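Local coordinates for glutathione S-transferase enzyme with thioredoxin-like domain (Xenorhabdus nematophila, PDB 4L8E), which binds two glutathione molecules per subunit between its thioredoxin-like and helical domains and is probably a glutathione S-transferase, at residues N38-G50 and K219-N231. Numbering follows the deposited sequence.
Sequences NGYKITLFLEEVG and KIQQRPATQAAYN. With GSH (glutathione), chain C; GSH (glutathione), chain B.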
ATOM      1  N   ASN A  38      -8.560  -2.395   9.649  1.00 14.84           N
ATOM      2  CA  ASN A  38      -7.120  -2.520   9.682  1.00 12.07           C
ATOM      3  C   ASN A  38      -6.608  -3.177  10.959  1.00 14.02           C
ATOM      4  O   ASN A  38      -5.602  -3.862  10.921  1.00 14.18           O
ATOM      5  CB  ASN A  38      -6.477  -1.188   9.406  1.00 13.64           C
ATOM      6  CG  ASN A  38      -6.814  -0.695   8.015  1.00 14.82           C
ATOM      7  OD1 ASN A  38      -6.730  -1.459   7.034  1.00 14.85           O
ATOM      8  ND2 ASN A  38      -7.211   0.546   7.920  1.00 13.85           N
ATOM      9  N   GLY A  39      -7.304  -2.967  12.078  1.00 13.44           N
ATOM     10  CA  GLY A  39      -6.969  -3.665  13.299  1.00 14.36           C
ATOM     11  C   GLY A  39      -7.234  -5.160  13.208  1.00 13.68           C
ATOM     12  O   GLY A  39      -6.430  -5.990  13.666  1.00 14.60           O
ATOM     13  N   TYR A  40      -8.357  -5.526  12.601  1.00 13.68           N
ATOM     14  CA  TYR A  40      -8.746  -6.934  12.499  1.00 13.10           C
ATOM     15  C   TYR A  40      -7.799  -7.718  11.596  1.00 14.90           C
ATOM     16  O   TYR A  40      -7.614  -8.913  11.780  1.00 14.02           O
ATOM     17  CB  TYR A  40     -10.161  -7.093  11.968  1.00 14.13           C
ATOM     18  CG  TYR A  40     -11.232  -6.810  12.995  1.00 15.77           C
ATOM     19  CD1 TYR A  40     -11.364  -7.601  14.134  1.00 15.88           C
ATOM     20  CD2 TYR A  40     -12.111  -5.769  12.819  1.00 17.81           C
ATOM     21  CE1 TYR A  40     -12.359  -7.326  15.061  1.00 19.92           C
ATOM     22  CE2 TYR A  40     -13.083  -5.486  13.747  1.00 19.62           C
ATOM     23  CZ  TYR A  40     -13.207  -6.269  14.851  1.00 18.77           C
ATOM     24  OH  TYR A  40     -14.208  -5.957  15.753  1.00 23.97           O
ATOM     25  N   LYS A  41      -7.163  -7.057  10.634  1.00 13.67           N
ATOM     26  CA  LYS A  41      -6.180  -7.766   9.822  1.00 12.42           C
ATOM     27  C   LYS A  41      -5.155  -8.454  10.711  1.00 12.80           C
ATOM     28  O   LYS A  41      -4.743  -9.579  10.443  1.00 14.46           O
ATOM     29  CB  LYS A  41      -5.423  -6.827   8.886  1.00 12.32           C
ATOM     30  CG  LYS A  41      -6.251  -6.141   7.827  1.00 12.75           C
ATOM     31  CD  LYS A  41      -5.353  -5.166   7.080  1.00 11.77           C
ATOM     32  CE  LYS A  41      -6.089  -4.350   6.039  1.00 12.54           C
ATOM     33  NZ  LYS A  41      -5.166  -3.321   5.423  1.00 14.13           N
ATOM     34  N   ILE A  42      -4.709  -7.747  11.741  1.00 12.07           N
ATOM     35  CA  ILE A  42      -3.609  -8.232  12.544  1.00 12.17           C
ATOM     36  C   ILE A  42      -4.085  -9.271  13.552  1.00 15.27           C
ATOM     37  O   ILE A  42      -3.418 -10.290  13.766  1.00 14.96           O
ATOM     38  CB  ILE A  42      -2.828  -7.100  13.224  1.00 12.87           C
ATOM     39  CG1 ILE A  42      -2.497  -5.994  12.201  1.00 14.35           C
ATOM     40  CG2 ILE A  42      -1.583  -7.668  13.867  1.00 15.49           C
ATOM     41  CD1 ILE A  42      -1.763  -6.479  10.916  1.00 15.54           C
ATOM     42  N   THR A  43      -5.224  -9.037  14.178  1.00 14.92           N
ATOM     43  CA  THR A  43      -5.751 -10.073  15.087  1.00 14.04           C
ATOM     44  C   THR A  43      -6.159 -11.344  14.335  1.00 17.08           C
ATOM     45  O   THR A  43      -6.013 -12.435  14.857  1.00 16.76           O
ATOM     46  CB  THR A  43      -6.894  -9.573  15.969  1.00 17.46           C
ATOM     47  OG1 THR A  43      -7.941  -9.073  15.141  1.00 15.63           O
ATOM     48  CG2 THR A  43      -6.398  -8.488  16.917  1.00 16.72           C
ATOM     49  N   LEU A  44      -6.628 -11.222  13.099  1.00 14.60           N
ATOM     50  CA  LEU A  44      -6.844 -12.423  12.278  1.00 14.19           C
ATOM     51  C   LEU A  44      -5.558 -13.234  12.144  1.00 14.12           C
ATOM     52  O   LEU A  44      -5.570 -14.457  12.369  1.00 16.07           O
ATOM     53  CB  LEU A  44      -7.371 -12.067  10.876  1.00 17.52           C
ATOM     54  CG  LEU A  44      -8.831 -11.636  10.756  1.00 19.34           C
ATOM     55  CD1 LEU A  44      -9.107 -11.149   9.314  1.00 20.34           C
ATOM     56  CD2 LEU A  44      -9.841 -12.737  11.133  1.00 19.71           C
ATOM     57  N   PHE A  45      -4.468 -12.561  11.766  1.00 14.93           N
ATOM     58  CA  PHE A  45      -3.194 -13.225  11.587  1.00 13.44           C
ATOM     59  C   PHE A  45      -2.767 -13.879  12.911  1.00 16.39           C
ATOM     60  O   PHE A  45      -2.430 -15.040  12.936  1.00 15.96           O
ATOM     61  CB  PHE A  45      -2.105 -12.281  11.101  1.00 13.97           C
ATOM     62  CG  PHE A  45      -0.806 -12.974  10.878  1.00 14.49           C
ATOM     63  CD1 PHE A  45       0.038 -13.232  11.948  1.00 14.73           C
ATOM     64  CD2 PHE A  45      -0.455 -13.443   9.642  1.00 15.55           C
ATOM     65  CE1 PHE A  45       1.213 -13.921  11.764  1.00 16.77           C
ATOM     66  CE2 PHE A  45       0.707 -14.125   9.463  1.00 16.82           C
ATOM     67  CZ  PHE A  45       1.543 -14.376  10.535  1.00 17.75           C
ATOM     68  N   LEU A  46      -2.805 -13.128  14.000  1.00 15.76           N
ATOM     69  CA  LEU A  46      -2.294 -13.634  15.286  1.00 14.52           C
ATOM     70  C   LEU A  46      -3.138 -14.809  15.791  1.00 15.52           C
ATOM     71  O   LEU A  46      -2.617 -15.771  16.388  1.00 16.47           O
ATOM     72  CB  LEU A  46      -2.247 -12.495  16.316  1.00 14.10           C
ATOM     73  CG  LEU A  46      -1.181 -11.430  15.976  1.00 15.52           C
ATOM     74  CD1 LEU A  46      -1.428 -10.175  16.797  1.00 17.54           C
ATOM     75  CD2 LEU A  46       0.217 -11.961  16.216  1.00 18.13           C
ATOM     76  N   GLU A  47      -4.440 -14.734  15.584  1.00 15.66           N
ATOM     77  CA  GLU A  47      -5.329 -15.815  15.978  1.00 16.94           C
ATOM     78  C   GLU A  47      -5.140 -17.090  15.122  1.00 17.64           C
ATOM     79  O   GLU A  47      -5.268 -18.207  15.631  1.00 19.36           O
ATOM     80  CB  GLU A  47      -6.779 -15.364  15.935  1.00 19.85           C
ATOM     81  CG  GLU A  47      -7.155 -14.350  17.033  1.00 17.11           C
ATOM     82  CD  GLU A  47      -7.073 -14.895  18.456  1.00 20.16           C
ATOM     83  OE1 GLU A  47      -7.310 -16.103  18.670  1.00 20.32           O
ATOM     84  OE2 GLU A  47      -6.828 -14.075  19.379  1.00 22.54           O
ATOM     85  N   GLU A  48      -4.838 -16.907  13.837  1.00 18.63           N
ATOM     86  CA  GLU A  48      -4.521 -18.044  12.963  1.00 17.78           C
ATOM     87  C   GLU A  48      -3.256 -18.777  13.422  1.00 18.32           C
ATOM     88  O   GLU A  48      -3.211 -20.010  13.438  1.00 21.53           O
ATOM     89  CB  GLU A  48      -4.333 -17.585  11.510  1.00 17.86           C
ATOM     90  CG  GLU A  48      -5.584 -17.099  10.822  1.00 18.81           C
ATOM     91  CD  GLU A  48      -6.540 -18.213  10.377  1.00 21.65           C
ATOM     92  OE1 GLU A  48      -6.274 -19.430  10.582  1.00 21.76           O
ATOM     93  OE2 GLU A  48      -7.598 -17.853   9.808  1.00 25.34           O
ATOM     94  N   VAL A  49      -2.232 -18.027  13.814  0.65 17.79           N
ATOM     95  CA  VAL A  49      -0.966 -18.646  14.176  0.65 19.03           C
ATOM     96  C   VAL A  49      -0.950 -19.095  15.635  0.65 22.19           C
ATOM     97  O   VAL A  49      -0.273 -20.053  15.981  0.65 23.71           O
ATOM     98  CB  VAL A  49       0.208 -17.694  13.909  0.65 20.45           C
ATOM     99  CG1 VAL A  49       1.493 -18.270  14.456  0.65 28.56           C
ATOM    100  CG2 VAL A  49       0.335 -17.439  12.441  0.65 19.44           C
ATOM    101  N   GLY A  50      -1.708 -18.405  16.484  1.00 22.47           N
ATOM    102  CA  GLY A  50      -1.683 -18.685  17.916  1.00 19.51           C
ATOM    103  C   GLY A  50      -0.483 -18.065  18.604  1.00 18.09           C
ATOM    104  O   GLY A  50       0.008 -18.586  19.616  1.00 24.38           O
ATOM    105  N   LYS A 219     -16.612 -18.463   3.006  1.00 24.09           N
ATOM    106  CA  LYS A 219     -15.577 -19.443   3.315  1.00 26.83           C
ATOM    107  C   LYS A 219     -14.682 -18.958   4.471  1.00 22.81           C
ATOM    108  O   LYS A 219     -14.366 -19.709   5.401  1.00 23.82           O
ATOM    109  CB  LYS A 219     -14.724 -19.630   2.048  1.00 30.01           C
ATOM    110  CG  LYS A 219     -13.609 -20.626   2.104  1.00 36.42           C
ATOM    111  CD  LYS A 219     -13.172 -21.016   0.675  1.00 31.61           C
ATOM    112  CE  LYS A 219     -12.496 -19.879  -0.089  1.00 25.87           C
ATOM    113  NZ  LYS A 219     -12.190 -20.308  -1.487  1.00 27.62           N
ATOM    114  N   ILE A 220     -14.250 -17.708   4.396  1.00 19.94           N
ATOM    115  CA  ILE A 220     -13.331 -17.175   5.398  1.00 19.40           C
ATOM    116  C   ILE A 220     -14.056 -16.970   6.742  1.00 19.99           C
ATOM    117  O   ILE A 220     -13.475 -17.120   7.829  1.00 19.97           O
ATOM    118  CB  ILE A 220     -12.681 -15.891   4.893  1.00 18.28           C
ATOM    119  CG1 ILE A 220     -11.746 -16.231   3.731  1.00 19.96           C
ATOM    120  CG2 ILE A 220     -11.899 -15.194   5.997  1.00 18.50           C
ATOM    121  CD1 ILE A 220     -11.347 -15.059   2.943  1.00 23.15           C
ATOM    122  N   GLN A 221     -15.341 -16.653   6.664  1.00 21.77           N
ATOM    123  CA  GLN A 221     -16.171 -16.506   7.856  1.00 22.74           C
ATOM    124  C   GLN A 221     -16.249 -17.803   8.657  1.00 23.64           C
ATOM    125  O   GLN A 221     -16.441 -17.789   9.871  1.00 27.29           O
ATOM    126  CB  GLN A 221     -17.572 -16.054   7.451  1.00 27.41           C
ATOM    127  CG  GLN A 221     -18.440 -15.565   8.581  1.00 45.39           C
ATOM    128  CD  GLN A 221     -19.837 -15.172   8.108  1.00 65.28           C
ATOM    129  OE1 GLN A 221     -20.358 -15.726   7.134  1.00 65.65           O
ATOM    130  NE2 GLN A 221     -20.446 -14.208   8.794  1.00 75.27           N
ATOM    131  N   GLN A 222     -16.094 -18.935   7.980  1.00 22.19           N
ATOM    132  CA  GLN A 222     -16.165 -20.241   8.657  1.00 23.62           C
ATOM    133  C   GLN A 222     -14.880 -20.629   9.429  1.00 22.34           C
ATOM    134  O   GLN A 222     -14.889 -21.543  10.280  1.00 23.93           O
ATOM    135  CB  GLN A 222     -16.515 -21.335   7.654  1.00 26.46           C
ATOM    136  CG  GLN A 222     -17.981 -21.325   7.163  1.00 31.23           C
ATOM    137  CD  GLN A 222     -19.000 -21.549   8.280  1.00 51.68           C
ATOM    138  OE1 GLN A 222     -19.784 -20.652   8.605  1.00 56.44           O
ATOM    139  NE2 GLN A 222     -18.997 -22.752   8.866  1.00 53.23           N
ATOM    140  N   ARG A 223     -13.777 -19.949   9.146  1.00 20.60           N
ATOM    141  CA  ARG A 223     -12.524 -20.214   9.845  1.00 18.92           C
ATOM    142  C   ARG A 223     -12.628 -19.876  11.329  1.00 19.26           C
ATOM    143  O   ARG A 223     -13.023 -18.763  11.691  1.00 20.96           O
ATOM    144  CB  ARG A 223     -11.385 -19.406   9.212  1.00 17.88           C
ATOM    145  CG  ARG A 223     -11.172 -19.715   7.736  1.00 19.95           C
ATOM    146  CD  ARG A 223      -9.941 -18.947   7.177  1.00 20.23           C
ATOM    147  NE  ARG A 223      -8.704 -19.431   7.781  1.00 19.40           N
ATOM    148  CZ  ARG A 223      -8.004 -20.491   7.355  1.00 17.85           C
ATOM    149  NH1 ARG A 223      -8.377 -21.184   6.287  1.00 21.49           N
ATOM    150  NH2 ARG A 223      -6.902 -20.833   7.994  1.00 20.04           N
ATOM    151  N   PRO A 224     -12.276 -20.838  12.213  1.00 21.37           N
ATOM    152  CA  PRO A 224     -12.349 -20.498  13.630  1.00 24.16           C
ATOM    153  C   PRO A 224     -11.563 -19.250  14.007  1.00 19.75           C
ATOM    154  O   PRO A 224     -12.046 -18.551  14.895  1.00 21.93           O
ATOM    155  CB  PRO A 224     -11.801 -21.757  14.317  1.00 24.16           C
ATOM    156  CG  PRO A 224     -12.166 -22.857  13.396  1.00 26.39           C
ATOM    157  CD  PRO A 224     -11.995 -22.269  12.013  1.00 21.82           C
ATOM    158  N   ALA A 225     -10.408 -18.970  13.402  1.00 19.62           N
ATOM    159  CA  ALA A 225      -9.658 -17.772  13.789  1.00 21.42           C
ATOM    160  C   ALA A 225     -10.423 -16.500  13.416  1.00 16.75           C
ATOM    161  O   ALA A 225     -10.303 -15.463  14.094  1.00 17.91           O
ATOM    162  CB  ALA A 225      -8.277 -17.764  13.149  1.00 21.19           C
ATOM    163  N   THR A 226     -11.208 -16.559  12.340  1.00 17.50           N
ATOM    164  CA  THR A 226     -12.035 -15.411  11.968  1.00 17.67           C
ATOM    165  C   THR A 226     -13.056 -15.137  13.057  1.00 20.25           C
ATOM    166  O   THR A 226     -13.209 -14.001  13.537  1.00 21.43           O
ATOM    167  CB  THR A 226     -12.711 -15.629  10.612  1.00 20.23           C
ATOM    168  OG1 THR A 226     -11.697 -15.946   9.648  1.00 19.95           O
ATOM    169  CG2 THR A 226     -13.464 -14.358  10.170  1.00 22.57           C
ATOM    170  N   GLN A 227     -13.723 -16.187  13.501  1.00 19.69           N
ATOM    171  CA  GLN A 227     -14.712 -16.021  14.554  1.00 21.59           C
ATOM    172  C   GLN A 227     -14.048 -15.501  15.820  1.00 24.57           C
ATOM    173  O   GLN A 227     -14.611 -14.678  16.536  1.00 23.85           O
ATOM    174  CB  GLN A 227     -15.454 -17.335  14.780  1.00 25.04           C
ATOM    175  CG  GLN A 227     -16.280 -17.697  13.537  1.00 33.55           C
ATOM    176  CD  GLN A 227     -16.987 -19.022  13.639  1.00 61.95           C
ATOM    177  OE1 GLN A 227     -17.022 -19.648  14.700  1.00 68.66           O
ATOM    178  NE2 GLN A 227     -17.557 -19.464  12.525  1.00 72.83           N
ATOM    179  N   ALA A 228     -12.846 -15.981  16.101  1.00 22.84           N
ATOM    180  CA  ALA A 228     -12.143 -15.590  17.326  1.00 21.92           C
ATOM    181  C   ALA A 228     -11.785 -14.095  17.283  1.00 21.40           C
ATOM    182  O   ALA A 228     -12.027 -13.357  18.252  1.00 24.53           O
ATOM    183  CB  ALA A 228     -10.891 -16.412  17.490  1.00 24.30           C
ATOM    184  N   ALA A 229     -11.170 -13.665  16.187  1.00 19.52           N
ATOM    185  CA  ALA A 229     -10.806 -12.257  16.049  1.00 20.39           C
ATOM    186  C   ALA A 229     -12.017 -11.336  16.161  1.00 20.76           C
ATOM    187  O   ALA A 229     -11.939 -10.276  16.785  1.00 22.62           O
ATOM    188  CB  ALA A 229     -10.090 -12.025  14.752  1.00 17.86           C
ATOM    189  N   TYR A 230     -13.135 -11.729  15.551  1.00 19.50           N
ATOM    190  CA  TYR A 230     -14.360 -10.917  15.600  1.00 19.36           C
ATOM    191  C   TYR A 230     -15.243 -11.148  16.839  1.00 24.27           C
ATOM    192  O   TYR A 230     -16.266 -10.488  16.991  1.00 29.99           O
ATOM    193  CB  TYR A 230     -15.158 -11.069  14.302  1.00 20.04           C
ATOM    194  CG  TYR A 230     -14.541 -10.276  13.151  1.00 18.61           C
ATOM    195  CD1 TYR A 230     -13.565 -10.822  12.338  1.00 16.94           C
ATOM    196  CD2 TYR A 230     -14.928  -8.970  12.920  1.00 22.88           C
ATOM    197  CE1 TYR A 230     -12.983 -10.067  11.298  1.00 19.66           C
ATOM    198  CE2 TYR A 230     -14.353  -8.210  11.902  1.00 17.45           C
ATOM    199  CZ  TYR A 230     -13.391  -8.759  11.104  1.00 16.99           C
ATOM    200  OH  TYR A 230     -12.854  -7.980  10.081  1.00 19.30           O
ATOM    201  N   ASN A 231     -14.838 -12.047  17.738  1.00 27.61           N
ATOM    202  CA  ASN A 231     -15.539 -12.241  19.013  1.00 36.16           C
ATOM    203  C   ASN A 231     -15.249 -11.122  20.011  1.00 49.56           C
ATOM    204  O   ASN A 231     -15.882 -10.065  19.986  1.00 61.35           O
ATOM    205  CB  ASN A 231     -15.145 -13.587  19.642  1.00 36.01           C
ATOM    206  CG  ASN A 231     -16.287 -14.240  20.379  1.00 56.64           C
ATOM    207  OD1 ASN A 231     -17.415 -13.743  20.362  1.00 60.56           O
ATOM    208  ND2 ASN A 231     -16.005 -15.365  21.035  1.00 63.87           N
TER
HETATM  209  N1  GSH C 302      -2.496   2.190   5.595  1.00 12.16           N
HETATM  210  CA1 GSH C 302      -2.774   1.997   7.015  1.00 12.37           C
HETATM  211  C1  GSH C 302      -2.624   0.541   7.367  1.00 13.97           C
HETATM  212  O11 GSH C 302      -2.264   0.196   8.539  1.00 13.00           O
HETATM  213  O12 GSH C 302      -2.824  -0.368   6.488  1.00 15.91           O
HETATM  214  CB1 GSH C 302      -4.154   2.493   7.347  1.00 13.36           C
HETATM  215  CG1 GSH C 302      -4.446   2.463   8.838  1.00 12.94           C
HETATM  216  CD1 GSH C 302      -5.706   3.232   9.175  1.00 14.70           C
HETATM  217  OE1 GSH C 302      -6.375   3.824   8.343  1.00 14.05           O
HETATM  218  N2  GSH C 302      -6.056   3.264  10.556  1.00 14.41           N
HETATM  219  CA2 GSH C 302      -7.200   3.939  11.044  1.00 14.75           C
HETATM  220  C2  GSH C 302      -6.724   4.928  12.078  1.00 16.36           C
HETATM  221  O2  GSH C 302      -5.904   4.660  12.984  1.00 15.09           O
HETATM  222  CB2 GSH C 302      -8.181   3.029  11.706  1.00 13.62           C
HETATM  223  SG2 GSH C 302      -8.691   1.740  10.602  1.00 20.44           S
HETATM  224  N3  GSH C 302      -7.232   6.255  11.971  1.00 16.55           N
HETATM  225  CA3 GSH C 302      -6.805   7.230  12.954  1.00 16.24           C
HETATM  226  C3  GSH C 302      -6.711   8.580  12.338  1.00 24.09           C
HETATM  227  O31 GSH C 302      -6.583   9.558  13.113  1.00 21.11           O
HETATM  228  O32 GSH C 302      -6.746   8.719  11.078  1.00 21.09           O
HETATM  229  N1  GSH B 301      -8.900  10.449   9.535  1.00 25.27           N
HETATM  230  CA1 GSH B 301      -9.588   9.360   8.950  1.00 27.91           C
HETATM  231  C1  GSH B 301     -10.503   9.880   7.875  1.00 43.39           C
HETATM  232  O11 GSH B 301     -10.940  11.072   7.931  1.00 37.00           O
HETATM  233  O12 GSH B 301     -10.852   9.114   6.921  1.00 37.30           O
HETATM  234  CB1 GSH B 301     -10.390   8.684   9.993  1.00 23.03           C
HETATM  235  CG1 GSH B 301     -11.185   7.505   9.467  1.00 23.10           C
HETATM  236  CD1 GSH B 301     -10.308   6.288   9.253  1.00 21.86           C
HETATM  237  OE1 GSH B 301      -9.270   6.150   9.861  1.00 22.69           O
HETATM  238  N2  GSH B 301     -10.746   5.302   8.283  1.00 21.84           N
HETATM  239  CA2 GSH B 301      -9.977   4.128   8.033  1.00 18.94           C
HETATM  240  C2  GSH B 301      -9.542   4.167   6.576  1.00 17.37           C
HETATM  241  O2  GSH B 301     -10.230   4.665   5.672  1.00 19.79           O
HETATM  242  CB2 GSH B 301     -10.766   2.892   8.262  1.00 22.49           C
HETATM  243  SG2 GSH B 301     -11.158   2.697  10.008  1.00 30.91           S
HETATM  244  N3  GSH B 301      -8.270   3.632   6.231  1.00 17.63           N
HETATM  245  CA3 GSH B 301      -7.862   3.679   4.848  1.00 17.61           C
HETATM  246  C3  GSH B 301      -6.944   2.556   4.571  1.00 18.65           C
HETATM  247  O31 GSH B 301      -7.042   1.494   5.238  1.00 17.29           O
HETATM  248  O32 GSH B 301      -6.073   2.697   3.666  1.00 17.48           O
HETATM  249  O   HOH W   1      -9.774  -8.565  17.137  1.00 20.37           O
HETATM  250  O   HOH W   2      -8.839 -15.583   9.380  1.00 19.60           O
HETATM  251  O   HOH W   3      -8.679 -20.622  11.581  1.00 21.80           O
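E48 OE2 is gripped twice, by R223 NE at 2.8 Å, on its syn side though tilted out of the carboxylate plane, and by a water that also donates to T226 OG1. R223 works side-on: its NH2 takes E48 OE1 at 3.0 Å. The two planes stand 42° apart, and NH2 accordingly meets OE1 from above the carboxylate, although both N-H bonds run nearly straight. A bend at chi2 (-76°) folds the E48 chain back over A225, whose CB lies under the carboxylate; a second water joins E48 OE1 to A225 N in the first turn of helix 224-230. Farther along, L44 CD2 enters as a knob among A225, T226, A229 and Y230, 3.7 Å from A229 CB. At the other end the Y40 and Y230 rings stack face to face, centroids 3.9 Å apart and planes at 19°, while A229 O sits at the Y40 ring edge, 3.4 Å from CE1. Water bridges T43 OG1 to A229 O. E47 packs its CB on A225 CB, while its OE2 is hydrogen-bonded to Y53 OH. Helix 37-49 of the thioredoxin-like domain here packs against the last modelled helix, 224-230, across the domain interface, and its first turn, where N38 ND2 donates to a glutathione carboxylate, lines the binding cleft of this glutathione S-transferase fold.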